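Local coordinates for protein MIPZ (Caulobacter crescentus, PDB 2XJ9) that is an ATPase that inhibits cell division and positions the division plane, probably as a nucleotide-bound dimer on the nucleoid, at residues V222-L227 / L251-E256. The protein carries 1 engineered substitution. Residues are numbered along the deposited sequence; the frame is centred on the assembly and turned at random.
With AGS (phosphothiophosphoric acid-adenylate ester), chain D.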
# COMPACT_ATOMS: atom_id res chain seq x y z
N VAL A 222 -1.72 10.27 13.64
CA VAL A 222 -1.34 9.16 14.50
C VAL A 222 -2.52 8.37 15.07
O VAL A 222 -2.44 7.15 15.22
CB VAL A 222 -0.53 9.69 15.71
CG1 VAL A 222 0.40 8.60 16.23
CG2 VAL A 222 0.25 10.94 15.31
N ILE A 223 -3.60 9.07 15.41
CA ILE A 223 -4.74 8.46 16.08
C ILE A 223 -5.48 7.49 15.14
O ILE A 223 -6.24 6.62 15.59
CB ILE A 223 -5.71 9.54 16.65
CG1 ILE A 223 -6.79 8.90 17.51
CG2 ILE A 223 -6.33 10.36 15.53
CD1 ILE A 223 -6.25 8.20 18.74
N TYR A 224 -5.23 7.63 13.84
CA TYR A 224 -5.86 6.74 12.86
C TYR A 224 -5.11 5.42 12.74
O TYR A 224 -5.53 4.53 11.99
CB TYR A 224 -5.90 7.41 11.49
CG TYR A 224 -6.96 8.49 11.34
CD1 TYR A 224 -8.15 8.45 12.05
CD2 TYR A 224 -6.76 9.56 10.47
CE1 TYR A 224 -9.10 9.45 11.91
CE2 TYR A 224 -7.70 10.54 10.33
CZ TYR A 224 -8.87 10.48 11.05
OH TYR A 224 -9.82 11.45 10.90
N ARG A 225 -4.02 5.29 13.48
CA ARG A 225 -3.08 4.22 13.20
C ARG A 225 -2.54 3.67 14.48
O ARG A 225 -2.01 2.57 14.52
CB ARG A 225 -1.94 4.75 12.34
CG ARG A 225 -0.62 4.55 12.99
CD ARG A 225 0.51 4.92 12.09
NE ARG A 225 0.69 6.32 11.93
CZ ARG A 225 1.02 7.00 10.85
NH1 ARG A 225 1.14 8.30 11.03
NH2 ARG A 225 1.21 6.47 9.65
N GLU A 226 -2.68 4.46 15.52
CA GLU A 226 -1.98 4.26 16.78
C GLU A 226 -2.65 3.20 17.65
O GLU A 226 -2.00 2.59 18.49
CB GLU A 226 -1.91 5.58 17.53
CG GLU A 226 -1.24 5.51 18.87
CD GLU A 226 -1.33 6.81 19.65
OE1 GLU A 226 -2.39 7.48 19.55
OE2 GLU A 226 -0.35 7.17 20.35
N LEU A 227 -3.94 2.97 17.42
CA LEU A 227 -4.72 2.07 18.28
C LEU A 227 -4.91 0.67 17.69
O LEU A 227 -5.58 -0.19 18.28
CB LEU A 227 -6.07 2.70 18.60
CG LEU A 227 -5.97 4.03 19.32
CD1 LEU A 227 -7.33 4.71 19.42
CD2 LEU A 227 -5.38 3.79 20.69
N LEU A 251 -10.53 15.87 18.35
CA LEU A 251 -11.73 16.56 17.93
C LEU A 251 -11.74 16.78 16.43
O LEU A 251 -12.76 16.56 15.78
CB LEU A 251 -11.90 17.87 18.69
CG LEU A 251 -11.99 17.72 20.22
CD1 LEU A 251 -12.30 19.06 20.88
CD2 LEU A 251 -13.02 16.64 20.62
N ALA A 252 -10.62 17.21 15.87
CA ALA A 252 -10.56 17.38 14.42
C ALA A 252 -10.84 16.05 13.72
O ALA A 252 -11.44 16.01 12.64
CB ALA A 252 -9.21 17.91 14.02
N ALA A 253 -10.39 14.97 14.34
CA ALA A 253 -10.52 13.64 13.77
C ALA A 253 -11.97 13.14 13.70
O ALA A 253 -12.44 12.71 12.64
CB ALA A 253 -9.65 12.64 14.54
N ARG A 254 -12.66 13.20 14.83
CA ARG A 254 -14.03 12.73 14.85
C ARG A 254 -14.86 13.64 13.96
O ARG A 254 -15.89 13.23 13.40
CB ARG A 254 -14.56 12.70 16.28
CG ARG A 254 -15.04 14.04 16.79
CD ARG A 254 -15.13 14.02 18.31
NE ARG A 254 -15.53 12.72 18.76
CZ ARG A 254 -14.92 11.82 19.52
NH1 ARG A 254 -15.60 10.70 19.70
NH2 ARG A 254 -13.73 11.97 20.12
N GLN A 255 -14.38 14.87 13.80
CA GLN A 255 -14.94 15.79 12.82
C GLN A 255 -14.91 15.24 11.39
O GLN A 255 -15.96 15.04 10.80
CB GLN A 255 -14.23 17.15 12.87
CG GLN A 255 -14.93 18.17 13.74
CD GLN A 255 -16.39 18.35 13.33
OE1 GLN A 255 -17.13 19.09 13.98
NE2 GLN A 255 -16.80 17.68 12.25
N GLU A 256 -13.71 15.01 10.86
CA GLU A 256 -13.53 14.47 9.51
C GLU A 256 -14.30 13.19 9.27
O GLU A 256 -14.84 12.98 8.19
CB GLU A 256 -12.07 14.12 9.29
CG GLU A 256 -11.16 15.28 9.23
CD GLU A 256 -9.74 14.84 9.18
OE1 GLU A 256 -9.51 13.64 9.45
OE2 GLU A 256 -8.86 15.67 8.88
PG AGS D . -3.04 -2.65 1.40
S1G AGS D . -2.81 -2.70 -0.11
O2G AGS D . -1.88 -3.15 2.24
O3G AGS D . -4.34 -3.24 1.90
PB AGS D . -4.45 -0.40 2.49
O1B AGS D . -5.18 0.32 1.37
O2B AGS D . -5.09 -1.42 3.40
O3B AGS D . -3.17 -1.08 1.78
PA AGS D . -3.86 0.90 4.95
O1A AGS D . -5.29 1.15 5.40
O2A AGS D . -3.09 -0.20 5.58
O3A AGS D . -3.80 0.76 3.37
O5' AGS D . -3.03 2.26 5.07
C5' AGS D . -1.67 2.29 4.68
C4' AGS D . -0.78 2.76 5.85
O4' AGS D . -1.20 4.07 6.12
C3' AGS D . -0.97 2.02 7.16
O3' AGS D . 0.25 2.03 7.87
C2' AGS D . -1.95 2.82 7.99
O2' AGS D . -1.65 2.62 9.37
C1' AGS D . -1.66 4.22 7.47
N9 AGS D . -2.75 5.20 7.28
C8 AGS D . -3.73 5.13 6.35
N7 AGS D . -4.54 6.23 6.40
C5 AGS D . -4.03 7.02 7.37
C6 AGS D . -4.38 8.31 7.94
N6 AGS D . -5.45 8.98 7.47
N1 AGS D . -3.59 8.79 8.93
C2 AGS D . -2.53 8.13 9.41
N3 AGS D . -2.15 6.94 8.94
C4 AGS D . -2.85 6.36 7.94
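Tyr-224 reaches across to helix 249-263, where its OH donates a hydrogen bond to OE1 of Glu-256, 2.6 Å away. The acceptor oxygen sits at the edge of the ring and is met nearly head-on along its C-O bond, while ring and carboxylate planes lie only 28° apart. CG of Tyr-224 stands beside the backbone N and opposite the carbonyl carbon (chi1 -75°), which sends the ring toward the helix. The other carboxylate oxygen, OE2, forms a salt bridge with Arg-221, so the two oxygens of Glu-256 hold different partners.

Apolar packing is thin and centres on Ala-253: its CB lies 4.2 Å from CE1 of Tyr-224, oblique to the ring, and 4.1 Å from CG2 of Ile-223. His-24 adds an edge-to-face ring contact to Tyr-224.

In this deviant Walker A (WACA) P-loop ATPase, whose seven-stranded parallel sheet ends at strand 213-215, the following loop brings Tyr-224 and Arg-225 to the nucleotide, and helix 249-263 packs against that loop through Ala-253 and Glu-256.

Toward the nucleotide, CD2 of Tyr-224 comes within 3.3 Å of the adenine N6, and N1 lies near the ring plane at its edge. A leucine in place of Tyr-224 would probably leave OE1 of Glu-256 without this donor and weaken the link between adenine pocket and helix. The adenine N3 lies over one face of the Arg-225 guanidinium, out toward its rim, with NH2 3.5 Å from N3. NH1 of Arg-225 makes a salt bridge to Glu-192 of the second subunit, whose Lys-13 also hydrogen-bonds this same nucleotide.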